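Local coordinates for F5/8 type C domain protein (PDB 4ZRX) that is a putative alpha-L-fucosidase that probably releases terminal alpha-L-fucose from glycans and carries an F5/8 type C domain likely to bind sugars, at residues E43-L48 / V324-I329; R225-E230 / S285-S290; G142-P147 / E181-G186. One frame throughout, in Å; residues are numbered along the deposited sequence. Where two conformers were deposited one is given.

Contact 1: E43-L48 / V324-I329. With EDO (1,2-ethanediol), chain F.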
ATOM      1  N   GLU A  43       0.395  12.706   4.899  1.00 15.69           N
ATOM      2  CA  GLU A  43       0.927  11.902   3.810  1.00 15.37           C
ATOM      3  C   GLU A  43       1.226  10.467   4.167  1.00 15.01           C
ATOM      4  O   GLU A  43       0.903   9.587   3.365  1.00 14.56           O
ATOM      5  CB  GLU A  43       2.194  12.489   3.143  1.00 16.15           C
ATOM      6  CG  GLU A  43       2.002  13.868   2.567  1.00 16.24           C
ATOM      7  CD  GLU A  43       3.205  14.407   1.788  1.00 17.85           C
ATOM      8  OE1 GLU A  43       4.294  13.751   1.784  1.00 18.69           O
ATOM      9  OE2 GLU A  43       3.072  15.557   1.284  1.00 18.97           O
ATOM     10  N   LEU A  44       1.893  10.245   5.299  1.00 14.93           N
ATOM     11  CA  LEU A  44       2.487   8.938   5.633  1.00 15.96           C
ATOM     12  C   LEU A  44       2.183   8.615   7.056  1.00 15.96           C
ATOM     13  O   LEU A  44       2.697   9.281   7.955  1.00 16.88           O
ATOM     14  CB  LEU A  44       4.007   8.942   5.394  1.00 17.25           C
ATOM     15  CG  LEU A  44       4.729   7.647   5.649  1.00 18.30           C
ATOM     16  CD1 LEU A  44       4.270   6.631   4.637  1.00 19.20           C
ATOM     17  CD2 LEU A  44       6.230   7.910   5.596  1.00 20.93           C
ATOM     18  N   THR A  45       1.403   7.576   7.262  1.00 14.46           N
ATOM     19  CA  THR A  45       0.973   7.225   8.590  1.00 14.43           C
ATOM     20  C   THR A  45       1.195   5.735   8.835  1.00 14.30           C
ATOM     21  O   THR A  45       1.376   4.976   7.900  1.00 13.60           O
ATOM     22  CB  THR A  45      -0.484   7.546   8.787  1.00 14.93           C
ATOM     23  OG1 THR A  45      -1.302   6.896   7.808  1.00 15.10           O
ATOM     24  CG2 THR A  45      -0.730   9.038   8.646  1.00 16.11           C
ATOM     25  N   ALA A  46       1.151   5.328  10.082  1.00 13.78           N
ATOM     26  CA  ALA A  46       1.428   3.937  10.441  1.00 14.65           C
ATOM     27  C   ALA A  46       0.245   3.254  11.087  1.00 15.39           C
ATOM     28  O   ALA A  46      -0.359   3.782  12.027  1.00 17.48           O
ATOM     29  CB  ALA A  46       2.613   3.888  11.367  1.00 15.02           C
ATOM     30  N   PHE A  47      -0.055   2.064  10.606  1.00 14.60           N
ATOM     31  CA  PHE A  47      -1.071   1.172  11.191  1.00 14.64           C
ATOM     32  C   PHE A  47      -0.309   0.247  12.141  1.00 15.19           C
ATOM     33  O   PHE A  47       0.802  -0.219  11.814  1.00 15.67           O
ATOM     34  CB  PHE A  47      -1.708   0.325  10.093  1.00 15.05           C
ATOM     35  CG  PHE A  47      -3.217   0.303  10.019  1.00 15.55           C
ATOM     36  CD1 PHE A  47      -4.034   0.341  11.122  1.00 16.15           C
ATOM     37  CD2 PHE A  47      -3.803   0.048   8.773  1.00 16.08           C
ATOM     38  CE1 PHE A  47      -5.443   0.243  10.953  1.00 17.25           C
ATOM     39  CE2 PHE A  47      -5.164  -0.048   8.603  1.00 16.73           C
ATOM     40  CZ  PHE A  47      -5.990   0.045   9.712  1.00 17.23           C
ATOM     41  N   LEU A  48      -0.907  -0.034  13.313  1.00 15.49           N
ATOM     42  CA  LEU A  48      -0.448  -1.024  14.233  1.00 15.73           C
ATOM     43  C   LEU A  48      -1.536  -2.064  14.490  1.00 15.91           C
ATOM     44  O   LEU A  48      -2.444  -1.858  15.327  1.00 16.88           O
ATOM     45  CB  LEU A  48      -0.041  -0.357  15.542  1.00 17.08           C
ATOM     46  CG  LEU A  48       1.089   0.663  15.477  1.00 18.03           C
ATOM     47  CD1 LEU A  48       1.120   1.545  16.744  1.00 18.99           C
ATOM     48  CD2 LEU A  48       2.429  -0.052  15.301  1.00 19.42           C
ATOM     49  N   VAL A 324      -3.110   9.398   0.769  1.00 13.61           N
ATOM     50  CA  VAL A 324      -2.287   9.186   1.976  1.00 13.26           C
ATOM     51  C   VAL A 324      -1.882   7.723   2.029  1.00 12.99           C
ATOM     52  O   VAL A 324      -2.707   6.835   1.700  1.00 13.69           O
ATOM     53  CB  VAL A 324      -3.117   9.565   3.254  1.00 14.01           C
ATOM     54  CG1 VAL A 324      -2.493   9.042   4.536  1.00 13.57           C
ATOM     55  CG2 VAL A 324      -3.260  11.103   3.362  1.00 14.31           C
ATOM     56  N   LEU A 325      -0.650   7.430   2.459  1.00 12.45           N
ATOM     57  CA  LEU A 325      -0.218   6.068   2.634  1.00 12.71           C
ATOM     58  C   LEU A 325      -0.264   5.689   4.138  1.00 13.29           C
ATOM     59  O   LEU A 325       0.463   6.290   4.936  1.00 13.80           O
ATOM     60  CB  LEU A 325       1.173   5.856   2.100  1.00 13.14           C
ATOM     61  CG  LEU A 325       1.828   4.532   2.347  1.00 13.45           C
ATOM     62  CD1 LEU A 325       0.993   3.387   1.781  1.00 13.53           C
ATOM     63  CD2 LEU A 325       3.245   4.492   1.815  1.00 14.38           C
ATOM     64  N   LEU A 326      -1.061   4.662   4.429  1.00 13.02           N
ATOM     65  CA  LEU A 326      -1.192   4.129   5.771  1.00 12.71           C
ATOM     66  C   LEU A 326      -0.574   2.737   5.755  1.00 13.27           C
ATOM     67  O   LEU A 326      -1.178   1.771   5.217  1.00 14.08           O
ATOM     68  CB  LEU A 326      -2.660   4.053   6.163  1.00 13.88           C
ATOM     69  CG  LEU A 326      -3.052   3.288   7.413  1.00 13.77           C
ATOM     70  CD1 LEU A 326      -2.321   3.908   8.608  1.00 14.66           C
ATOM     71  CD2 LEU A 326      -4.596   3.401   7.542  1.00 14.58           C
ATOM     72  N   LEU A 327       0.646   2.656   6.241  1.00 12.59           N
ATOM     73  CA  LEU A 327       1.474   1.421   6.175  1.00 13.16           C
ATOM     74  C   LEU A 327       1.425   0.721   7.516  1.00 13.70           C
ATOM     75  O   LEU A 327       1.754   1.308   8.544  1.00 13.23           O
ATOM     76  CB  LEU A 327       2.880   1.758   5.823  1.00 13.39           C
ATOM     77  CG  LEU A 327       3.862   0.592   5.714  1.00 13.80           C
ATOM     78  CD1 LEU A 327       3.481  -0.311   4.595  1.00 14.84           C
ATOM     79  CD2 LEU A 327       5.332   1.071   5.514  1.00 15.41           C
ATOM     80  N   ASN A 328       1.059  -0.556   7.507  1.00 13.76           N
ATOM     81  CA  ASN A 328       0.954  -1.321   8.736  1.00 13.99           C
ATOM     82  C   ASN A 328       2.235  -2.020   9.089  1.00 14.26           C
ATOM     83  O   ASN A 328       2.809  -2.695   8.236  1.00 14.66           O
ATOM     84  CB  ASN A 328      -0.124  -2.396   8.572  1.00 14.11           C
ATOM     85  CG  ASN A 328      -0.170  -3.354   9.741  1.00 15.16           C
ATOM     86  OD1 ASN A 328      -0.633  -3.014  10.864  1.00 14.97           O
ATOM     87  ND2 ASN A 328       0.311  -4.608   9.503  1.00 13.81           N
ATOM     88  N   ILE A 329       2.597  -1.914  10.355  1.00 14.95           N
ATOM     89  CA  ILE A 329       3.767  -2.630  10.889  1.00 15.53           C
ATOM     90  C   ILE A 329       3.284  -3.291  12.180  1.00 15.92           C
ATOM     91  O   ILE A 329       2.928  -2.587  13.156  1.00 16.48           O
ATOM     92  CB  ILE A 329       4.971  -1.670  11.201  1.00 17.22           C
ATOM     93  CG1 ILE A 329       5.409  -0.942   9.907  1.00 18.93           C
ATOM     94  CG2 ILE A 329       6.117  -2.479  11.784  1.00 18.44           C
ATOM     95  CD1 ILE A 329       4.822   0.367   9.774  1.00 19.34           C
TER
HETATM   96  C1  EDO F 705       7.435  14.417   0.579  1.00 31.00           C
HETATM   97  O1  EDO F 705       6.497  15.170   1.384  1.00 28.76           O
HETATM   98  C2  EDO F 705       6.923  14.003  -0.818  1.00 27.88           C
HETATM   99  O2  EDO F 705       7.078  15.114  -1.717  1.00 29.39           O

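Contact 2: R225-E230 / S285-S290. With EDO (1,2-ethanediol), chain D.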
ATOM      1  N   ARG A 225     -11.828   8.056   2.490  1.00 14.79           N
ATOM      2  CA  ARG A 225     -12.326   6.982   1.648  1.00 15.30           C
ATOM      3  C   ARG A 225     -11.240   5.909   1.522  1.00 14.36           C
ATOM      4  O   ARG A 225     -10.089   6.208   1.188  1.00 14.83           O
ATOM      5  CB  ARG A 225     -12.683   7.554   0.263  1.00 16.60           C
ATOM      6  CG  ARG A 225     -12.871   6.574  -0.857  1.00 17.53           C
ATOM      7  CD  ARG A 225     -13.365   7.231  -2.097  1.00 18.04           C
ATOM      8  NE  ARG A 225     -12.468   8.251  -2.591  1.00 18.98           N
ATOM      9  CZ  ARG A 225     -11.511   8.108  -3.498  1.00 18.19           C
ATOM     10  NH1 ARG A 225     -11.222   6.930  -4.046  1.00 18.44           N
ATOM     11  NH2 ARG A 225     -10.810   9.164  -3.836  1.00 18.11           N
ATOM     12  N   TRP A 226     -11.648   4.656   1.675  1.00 14.19           N
ATOM     13  CA  TRP A 226     -10.759   3.559   1.375  1.00 13.86           C
ATOM     14  C   TRP A 226     -10.430   3.541  -0.121  1.00 13.92           C
ATOM     15  O   TRP A 226     -11.336   3.573  -0.915  1.00 16.22           O
ATOM     16  CB  TRP A 226     -11.462   2.265   1.702  1.00 14.66           C
ATOM     17  CG  TRP A 226     -10.621   1.031   1.466  1.00 14.34           C
ATOM     18  CD1 TRP A 226      -9.356   0.858   1.844  1.00 14.73           C
ATOM     19  CD2 TRP A 226     -11.049  -0.213   0.895  1.00 14.65           C
ATOM     20  NE1 TRP A 226      -8.899  -0.389   1.482  1.00 15.01           N
ATOM     21  CE2 TRP A 226      -9.940  -1.081   0.906  1.00 15.64           C
ATOM     22  CE3 TRP A 226     -12.243  -0.648   0.301  1.00 16.57           C
ATOM     23  CZ2 TRP A 226      -9.996  -2.374   0.410  1.00 16.47           C
ATOM     24  CZ3 TRP A 226     -12.313  -1.973  -0.186  1.00 17.02           C
ATOM     25  CH2 TRP A 226     -11.177  -2.817  -0.115  1.00 16.59           C
ATOM     26  N   VAL A 227      -9.165   3.375  -0.481  1.00 14.05           N
ATOM     27  CA  VAL A 227      -8.760   3.415  -1.860  1.00 14.47           C
ATOM     28  C   VAL A 227      -9.435   2.282  -2.651  1.00 14.86           C
ATOM     29  O   VAL A 227      -9.502   2.428  -3.870  1.00 14.80           O
ATOM     30  CB  VAL A 227      -7.229   3.399  -2.032  1.00 13.82           C
ATOM     31  CG1 VAL A 227      -6.638   2.074  -1.669  1.00 14.23           C
ATOM     32  CG2 VAL A 227      -6.824   3.843  -3.441  1.00 14.61           C
ATOM     33  N   GLY A 228      -9.797   1.148  -2.005  1.00 15.23           N
ATOM     34  CA  GLY A 228     -10.527   0.065  -2.705  1.00 15.62           C
ATOM     35  C   GLY A 228      -9.746  -1.191  -2.864  1.00 16.20           C
ATOM     36  O   GLY A 228     -10.238  -2.156  -3.437  1.00 17.93           O
ATOM     37  N   ASN A 229      -8.519  -1.229  -2.408  1.00 15.84           N
ATOM     38  CA  ASN A 229      -7.667  -2.449  -2.346  1.00 16.06           C
ATOM     39  C   ASN A 229      -6.720  -2.388  -1.154  1.00 16.92           C
ATOM     40  O   ASN A 229      -6.515  -1.284  -0.606  1.00 15.83           O
ATOM     41  CB  ASN A 229      -6.893  -2.668  -3.659  1.00 16.83           C
ATOM     42  CG  ASN A 229      -5.776  -1.695  -3.834  1.00 16.95           C
ATOM     43  OD1 ASN A 229      -4.675  -1.943  -3.386  1.00 16.49           O
ATOM     44  ND2 ASN A 229      -6.026  -0.620  -4.504  1.00 15.66           N
ATOM     45  N   GLU A 230      -6.071  -3.524  -0.826  1.00 18.18           N
ATOM     46  CA  GLU A 230      -5.141  -3.617   0.349  1.00 19.69           C
ATOM     47  C   GLU A 230      -3.722  -3.898  -0.141  1.00 19.39           C
ATOM     48  O   GLU A 230      -2.886  -4.411   0.635  1.00 20.03           O
ATOM     49  CB  GLU A 230      -5.553  -4.813   1.275  1.00 22.51           C
ATOM     50  CG  GLU A 230      -6.793  -4.557   1.933  1.00 23.83           C
ATOM     51  CD  GLU A 230      -7.103  -5.501   3.101  1.00 23.22           C
ATOM     52  OE1 GLU A 230      -6.572  -6.618   3.173  1.00 26.81           O
ATOM     53  OE2 GLU A 230      -7.865  -5.100   3.949  1.00 25.23           O
ATOM     54  N   SER A 285      -8.866   9.667  -0.847  1.00 14.64           N
ATOM     55  CA  SER A 285      -8.362   8.297  -0.806  0.50 14.48           C
ATOM     56  C   SER A 285      -7.245   8.054   0.190  1.00 14.16           C
ATOM     57  O   SER A 285      -6.301   8.842   0.227  1.00 14.28           O
ATOM     58  CB  SER A 285      -7.815   7.979  -2.206  0.50 14.31           C
ATOM     59  OG  SER A 285      -7.217   6.710  -2.244  0.50 14.31           O
ATOM     60  N   GLU A 286      -7.344   6.946   0.938  1.00 14.03           N
ATOM     61  CA  GLU A 286      -6.309   6.472   1.791  1.00 13.95           C
ATOM     62  C   GLU A 286      -5.932   5.072   1.341  1.00 13.58           C
ATOM     63  O   GLU A 286      -6.785   4.169   1.245  1.00 13.74           O
ATOM     64  CB  GLU A 286      -6.821   6.456   3.230  1.00 14.64           C
ATOM     65  CG  GLU A 286      -5.773   6.182   4.300  1.00 15.23           C
ATOM     66  CD  GLU A 286      -6.447   6.038   5.672  1.00 15.88           C
ATOM     67  OE1 GLU A 286      -7.217   5.068   5.870  1.00 16.62           O
ATOM     68  OE2 GLU A 286      -6.253   6.920   6.532  1.00 16.92           O
ATOM     69  N   VAL A 287      -4.637   4.892   1.073  1.00 13.44           N
ATOM     70  CA  VAL A 287      -4.064   3.617   0.658  1.00 13.53           C
ATOM     71  C   VAL A 287      -3.536   2.900   1.896  1.00 13.46           C
ATOM     72  O   VAL A 287      -2.647   3.411   2.548  1.00 13.97           O
ATOM     73  CB  VAL A 287      -2.943   3.841  -0.351  1.00 12.96           C
ATOM     74  CG1 VAL A 287      -2.082   2.539  -0.582  1.00 13.46           C
ATOM     75  CG2 VAL A 287      -3.488   4.364  -1.631  1.00 13.21           C
ATOM     76  N   ASP A 288      -4.126   1.751   2.245  1.00 12.89           N
ATOM     77  CA  ASP A 288      -3.705   0.979   3.386  1.00 13.53           C
ATOM     78  C   ASP A 288      -3.005  -0.292   2.911  1.00 13.47           C
ATOM     79  O   ASP A 288      -3.503  -0.985   2.017  1.00 15.53           O
ATOM     80  CB  ASP A 288      -4.830   0.674   4.389  1.00 13.43           C
ATOM     81  CG  ASP A 288      -5.967  -0.158   3.842  1.00 14.87           C
ATOM     82  OD1 ASP A 288      -6.316  -0.066   2.650  1.00 15.89           O
ATOM     83  OD2 ASP A 288      -6.568  -0.921   4.663  1.00 16.29           O
ATOM     84  N   VAL A 289      -1.856  -0.609   3.487  1.00 13.48           N
ATOM     85  CA  VAL A 289      -1.136  -1.795   3.074  1.00 12.86           C
ATOM     86  C   VAL A 289      -0.260  -2.232   4.181  1.00 13.55           C
ATOM     87  O   VAL A 289       0.200  -1.394   4.972  1.00 13.71           O
ATOM     88  CB  VAL A 289      -0.360  -1.521   1.742  1.00 13.68           C
ATOM     89  CG1 VAL A 289       0.662  -0.422   1.922  1.00 13.52           C
ATOM     90  CG2 VAL A 289       0.278  -2.760   1.184  1.00 14.19           C
ATOM     91  N   SER A 290       0.028  -3.520   4.242  1.00 13.40           N
ATOM     92  CA  SER A 290       0.951  -3.995   5.259  1.00 13.46           C
ATOM     93  C   SER A 290       2.384  -4.155   4.765  1.00 14.21           C
ATOM     94  O   SER A 290       2.630  -4.400   3.603  1.00 14.71           O
ATOM     95  CB  SER A 290       0.424  -5.328   5.829  1.00 13.59           C
ATOM     96  OG  SER A 290       1.231  -5.819   6.886  1.00 14.18           O
TER
HETATM   97  C1  EDO D 703      -7.913  -3.646   8.625  1.00 26.04           C
HETATM   98  O1  EDO D 703      -7.701  -4.839   9.378  1.00 23.30           O
HETATM   99  C2  EDO D 703      -7.401  -3.888   7.217  1.00 27.91           C
HETATM  100  O2  EDO D 703      -8.028  -5.067   6.687  1.00 30.19           O
HETATM  101  O   HOH W   1      -3.939  -0.363  -0.602  1.00 16.21           O
HETATM  102  O   HOH W   2      -1.425  -5.443   2.678  1.00 17.74           O
HETATM  103  O   HOH W   3      -8.409  -2.508   4.108  1.00 19.85           O

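Contact 3: G142-P147 / E181-G186. With EDO (1,2-ethanediol), chain B.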
ATOM      1  N   GLY A 142      -4.220   7.820  16.401  1.00 17.38           N
ATOM      2  CA  GLY A 142      -5.502   7.454  15.876  1.00 17.19           C
ATOM      3  C   GLY A 142      -5.929   6.086  16.381  1.00 17.81           C
ATOM      4  O   GLY A 142      -5.110   5.309  16.845  1.00 16.58           O
ATOM      5  N   VAL A 143      -7.231   5.808  16.312  1.00 17.69           N
ATOM      6  CA  VAL A 143      -7.792   4.550  16.739  1.00 18.18           C
ATOM      7  C   VAL A 143      -8.652   3.854  15.693  1.00 17.34           C
ATOM      8  O   VAL A 143      -9.452   4.477  15.030  1.00 17.84           O
ATOM      9  CB  VAL A 143      -8.568   4.645  18.071  1.00 20.78           C
ATOM     10  CG1 VAL A 143      -7.620   5.104  19.180  1.00 22.38           C
ATOM     11  CG2 VAL A 143      -9.712   5.573  17.925  1.00 21.15           C
ATOM     12  N   TYR A 144      -8.510   2.535  15.649  1.00 16.44           N
ATOM     13  CA  TYR A 144      -9.306   1.597  14.850  1.00 16.44           C
ATOM     14  C   TYR A 144     -10.186   0.883  15.871  1.00 17.73           C
ATOM     15  O   TYR A 144      -9.685   0.287  16.815  1.00 18.15           O
ATOM     16  CB  TYR A 144      -8.388   0.630  14.134  1.00 16.34           C
ATOM     17  CG  TYR A 144      -9.016  -0.524  13.401  1.00 15.59           C
ATOM     18  CD1 TYR A 144      -9.592  -1.573  14.053  1.00 15.38           C
ATOM     19  CD2 TYR A 144      -8.883  -0.628  12.023  1.00 16.36           C
ATOM     20  CE1 TYR A 144     -10.133  -2.619  13.376  1.00 15.93           C
ATOM     21  CE2 TYR A 144      -9.365  -1.705  11.334  1.00 16.44           C
ATOM     22  CZ  TYR A 144     -10.014  -2.726  12.022  1.00 16.88           C
ATOM     23  OH  TYR A 144     -10.580  -3.812  11.435  1.00 17.83           O
ATOM     24  N   LEU A 145     -11.497   0.995  15.680  1.00 17.35           N
ATOM     25  CA  LEU A 145     -12.455   0.355  16.575  1.00 17.94           C
ATOM     26  C   LEU A 145     -13.421  -0.409  15.685  1.00 18.08           C
ATOM     27  O   LEU A 145     -14.292   0.184  15.049  1.00 18.83           O
ATOM     28  CB  LEU A 145     -13.162   1.390  17.454  1.00 18.84           C
ATOM     29  CG  LEU A 145     -14.223   0.824  18.391  1.00 20.01           C
ATOM     30  CD1 LEU A 145     -13.595   0.072  19.554  1.00 20.80           C
ATOM     31  CD2 LEU A 145     -15.147   1.913  18.904  1.00 20.85           C
ATOM     32  N   SER A 146     -13.279  -1.740  15.636  1.00 18.15           N
ATOM     33  CA  SER A 146     -14.052  -2.534  14.644  1.00 18.30           C
ATOM     34  C   SER A 146     -15.567  -2.469  14.849  1.00 19.52           C
ATOM     35  O   SER A 146     -16.054  -2.859  15.944  1.00 20.05           O
ATOM     36  CB  SER A 146     -13.584  -3.969  14.631  1.00 18.86           C
ATOM     37  OG  SER A 146     -14.324  -4.751  13.746  1.00 18.82           O
ATOM     38  N   PRO A 147     -16.307  -1.977  13.848  1.00 20.11           N
ATOM     39  CA  PRO A 147     -17.792  -2.054  13.951  1.00 21.47           C
ATOM     40  C   PRO A 147     -18.250  -3.504  14.105  1.00 22.17           C
ATOM     41  O   PRO A 147     -19.007  -3.787  15.026  1.00 22.16           O
ATOM     42  CB  PRO A 147     -18.259  -1.403  12.641  1.00 21.32           C
ATOM     43  CG  PRO A 147     -17.129  -0.482  12.292  1.00 20.48           C
ATOM     44  CD  PRO A 147     -15.896  -1.184  12.666  1.00 19.12           C
ATOM     45  N   GLU A 181      -7.628  10.455  13.903  1.00 17.66           N
ATOM     46  CA  GLU A 181      -8.333   9.627  12.934  1.00 17.18           C
ATOM     47  C   GLU A 181      -9.005   8.493  13.683  1.00 17.64           C
ATOM     48  O   GLU A 181      -8.370   7.912  14.571  1.00 18.21           O
ATOM     49  CB  GLU A 181      -7.363   9.083  11.835  1.00 16.06           C
ATOM     50  CG  GLU A 181      -7.997   8.193  10.751  1.00 16.46           C
ATOM     51  CD  GLU A 181      -7.154   7.980   9.505  1.00 16.56           C
ATOM     52  OE1 GLU A 181      -6.132   8.648   9.342  1.00 17.67           O
ATOM     53  OE2 GLU A 181      -7.606   7.191   8.626  1.00 16.91           O
ATOM     54  N   VAL A 182     -10.244   8.185  13.287  1.00 17.80           N
ATOM     55  CA  VAL A 182     -11.038   7.084  13.790  1.00 18.01           C
ATOM     56  C   VAL A 182     -11.429   6.211  12.620  1.00 18.08           C
ATOM     57  O   VAL A 182     -12.071   6.694  11.674  1.00 18.14           O
ATOM     58  CB  VAL A 182     -12.327   7.564  14.516  1.00 19.27           C
ATOM     59  CG1 VAL A 182     -13.084   6.416  15.039  1.00 20.14           C
ATOM     60  CG2 VAL A 182     -11.915   8.490  15.668  1.00 19.81           C
ATOM     61  N   TRP A 183     -10.928   4.964  12.631  1.00 17.28           N
ATOM     62  CA  TRP A 183     -11.058   4.080  11.499  1.00 17.43           C
ATOM     63  C   TRP A 183     -12.160   3.077  11.796  1.00 18.63           C
ATOM     64  O   TRP A 183     -12.073   2.329  12.792  1.00 19.21           O
ATOM     65  CB  TRP A 183      -9.726   3.341  11.313  1.00 16.38           C
ATOM     66  CG  TRP A 183      -9.226   3.186   9.937  1.00 16.83           C
ATOM     67  CD1 TRP A 183      -8.502   4.106   9.244  1.00 17.02           C
ATOM     68  CD2 TRP A 183      -9.282   2.020   9.091  1.00 15.98           C
ATOM     69  NE1 TRP A 183      -8.145   3.635   8.037  1.00 16.14           N
ATOM     70  CE2 TRP A 183      -8.565   2.343   7.908  1.00 15.51           C
ATOM     71  CE3 TRP A 183      -9.947   0.800   9.151  1.00 16.23           C
ATOM     72  CZ2 TRP A 183      -8.426   1.440   6.841  1.00 15.99           C
ATOM     73  CZ3 TRP A 183      -9.806  -0.080   8.117  1.00 16.59           C
ATOM     74  CH2 TRP A 183      -9.019   0.216   6.986  1.00 15.95           C
ATOM     75  N   PHE A 184     -13.185   3.071  10.942  1.00 17.71           N
ATOM     76  CA  PHE A 184     -14.298   2.131  11.039  1.00 18.37           C
ATOM     77  C   PHE A 184     -14.327   1.232   9.814  1.00 18.29           C
ATOM     78  O   PHE A 184     -14.826   1.572   8.736  1.00 18.88           O
ATOM     79  CB  PHE A 184     -15.609   2.915  11.158  1.00 18.34           C
ATOM     80  CG  PHE A 184     -15.789   3.705  12.446  1.00 19.42           C
ATOM     81  CD1 PHE A 184     -15.393   3.213  13.677  1.00 19.63           C
ATOM     82  CD2 PHE A 184     -16.519   4.887  12.418  1.00 19.72           C
ATOM     83  CE1 PHE A 184     -15.637   3.906  14.834  1.00 20.47           C
ATOM     84  CE2 PHE A 184     -16.792   5.614  13.590  1.00 21.21           C
ATOM     85  CZ  PHE A 184     -16.327   5.129  14.824  1.00 20.95           C
ATOM     86  N   ASP A 185     -13.700   0.068   9.964  1.00 18.65           N
ATOM     87  CA  ASP A 185     -13.584  -0.916   8.926  1.00 19.46           C
ATOM     88  C   ASP A 185     -14.949  -1.358   8.462  1.00 21.13           C
ATOM     89  O   ASP A 185     -15.858  -1.544   9.292  1.00 20.57           O
ATOM     90  CB  ASP A 185     -12.787  -2.061   9.472  1.00 20.42           C
ATOM     91  CG  ASP A 185     -12.234  -2.971   8.432  1.00 22.40           C
ATOM     92  OD1 ASP A 185     -12.677  -2.917   7.272  1.00 24.11           O
ATOM     93  OD2 ASP A 185     -11.315  -3.730   8.843  1.00 22.96           O
ATOM     94  N   GLY A 186     -15.106  -1.487   7.135  1.00 20.37           N
ATOM     95  CA  GLY A 186     -16.394  -1.932   6.544  1.00 22.18           C
ATOM     96  C   GLY A 186     -16.526  -3.437   6.463  1.00 24.05           C
ATOM     97  O   GLY A 186     -17.598  -3.968   6.169  1.00 24.65           O
TER
HETATM   98  C1  EDO B 701     -11.451  -1.393   4.497  1.00 29.91           C
HETATM   99  O1  EDO B 701     -10.978  -2.719   4.733  1.00 32.89           O
HETATM  100  C2  EDO B 701     -12.706  -1.443   3.633  1.00 28.96           C
HETATM  101  O2  EDO B 701     -13.832  -1.720   4.480  1.00 26.89           O

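Contact 1: E43-L48 / V324-I329
Val324 meets the backbone of Glu43 rather than its side chain: CG1 lies 3.6 Å from Glu43 O, the carbonyl that also accepts the N-H of Leu325. The Glu43 carboxylate is bonded elsewhere, to Tyr425, Lys426 and an ethanediol. Leu325 passes its own carbonyl to Thr45 N, and its CD2 lies alongside Leu44 CD1 at 3.7 Å, both leucines pointing the same way. On the opposite face, Leu326 meets both Thr45 and Phe47. With CG anti to the backbone N (chi1 169°) its isopropyl end swings toward strand 44-48: CD1 sits 3.3 Å from Thr45 OG1, while CD2 lies over a face of Phe47 in a CH-pi contact, 4.0 Å from the ring centroid. These parallel neighbours are the first and last strands of a TIM barrel, as in the alpha-L-fucosidase family, and their pairing joins its two ends, Phe47 lying inside against Trp183. Leu327 hydrogen-bonds with both backbone groups, giving N-H to Thr45 O and taking that of Phe47. Asn328 presses CB on Phe47 CB at 3.5 Å; bonds to His49, Trp295 and Ser290 fix the turn of its amide. Ile329 N reaches Phe47 O at 2.9 Å.

Contact 2: R225-E230 / S285-S290
Trp226 turns the edge of its indole to Asp288: NE1 donates to OD1 at 2.9 Å, with OD1 nearly in the ring plane but the bond bent to 134° at the hydrogen. The carboxylate, steeply inclined to the ring at 81°, accepts on its syn side. One face of the indole is covered near its rim by the backbone nitrogens of Gly228 and Asn229. Over one face of the Arg225 guanidinium lies the backbone of Ser285, while NE holds Tyr283 O and NH2 pairs with Glu238. Two backbone hydrogen bonds join the segments, Glu286 N to Arg225 O at 2.9 Å and Val227 N to Glu286 O at 3.0 Å. Val227 CG2 also rests on Val287 CG2. Beyond Trp226 the chain leaves the strand and water takes over: one molecule joins Glu230 O to Ser290 N, another donates to both Glu230 OE2 and Asp288 OD2, carboxylate oxygens 4.4 Å apart. An ethanediol on Glu230 OE2 also bonds His49 and His98, consistent with a pocket at the mouth of the TIM barrel. Along its other edge, segment 285-290 is bonded to strand 324-328, whereas Trp226 and Glu286 pack on Ile219 of strand 216-219.

Contact 3: G142-P147 / E181-G186
Tyr144 and Trp183 lie at a slant to each other on adjacent parallel strands, joined through helix 158-174 in a beta-alpha-beta crossover of the TIM barrel. The packing is tight here. Tyr144 CE2 comes within 3.4 Å of Trp183 CE3, yet the rings are slid apart, planes 20° from parallel and centroids 5.4 Å distant, so they barely overlap. The backbones pair through Trp183 N on Val143 O at 2.9 Å and a longer bond, Leu145 N on Trp183 O at 3.2 Å. On the face turned to the helix, Phe184 directs its ring edge at Leu145 O, and Pro147 CG rests on Phe184 CB at 3.9 Å; Phe165 of the helix meets that ring. Past the strand ends, on the side where TIM barrels carry their active sites, the contact opens toward solvent. Gly186 is exposed, and an ethanediol, probably from the crystallisation liquor, is bound there, accepting from Gly186 N through O2 and donating from both hydroxyls to Asp185 OD1, which Ala187 N also grips. With CG anti to the backbone N (chi1 -163°), the Asp185 carboxylate reaches back toward the tyrosine, and its other oxygen, OD2, receives Tyr144 OH at 2.7 Å on the anti lone pair.

How the contacts relate
From the N terminus, strand 44-48 comes first and waits for its partner until residues 324-329, so contact 1 closes the longest loop. Contacts 3 and 2 nest inside it in series: 142-147 meets 181-186 across one helical crossover, and only afterwards does 225-230 open the loop that 285-290 closes. All three lie in one curled sheet. Contacts 1 and 2 adjoin through the neighbouring strands 324-328 and 279-290, Leu326 N and Asn328 N probably bonding to Val287 O and Val289 O. Contact 3 sits farther round the barrel and joins the others through its interior, where Trp183 NE1 probably bonds to Glu286 OE1 and Phe47 packs against Tyr144 and Trp183.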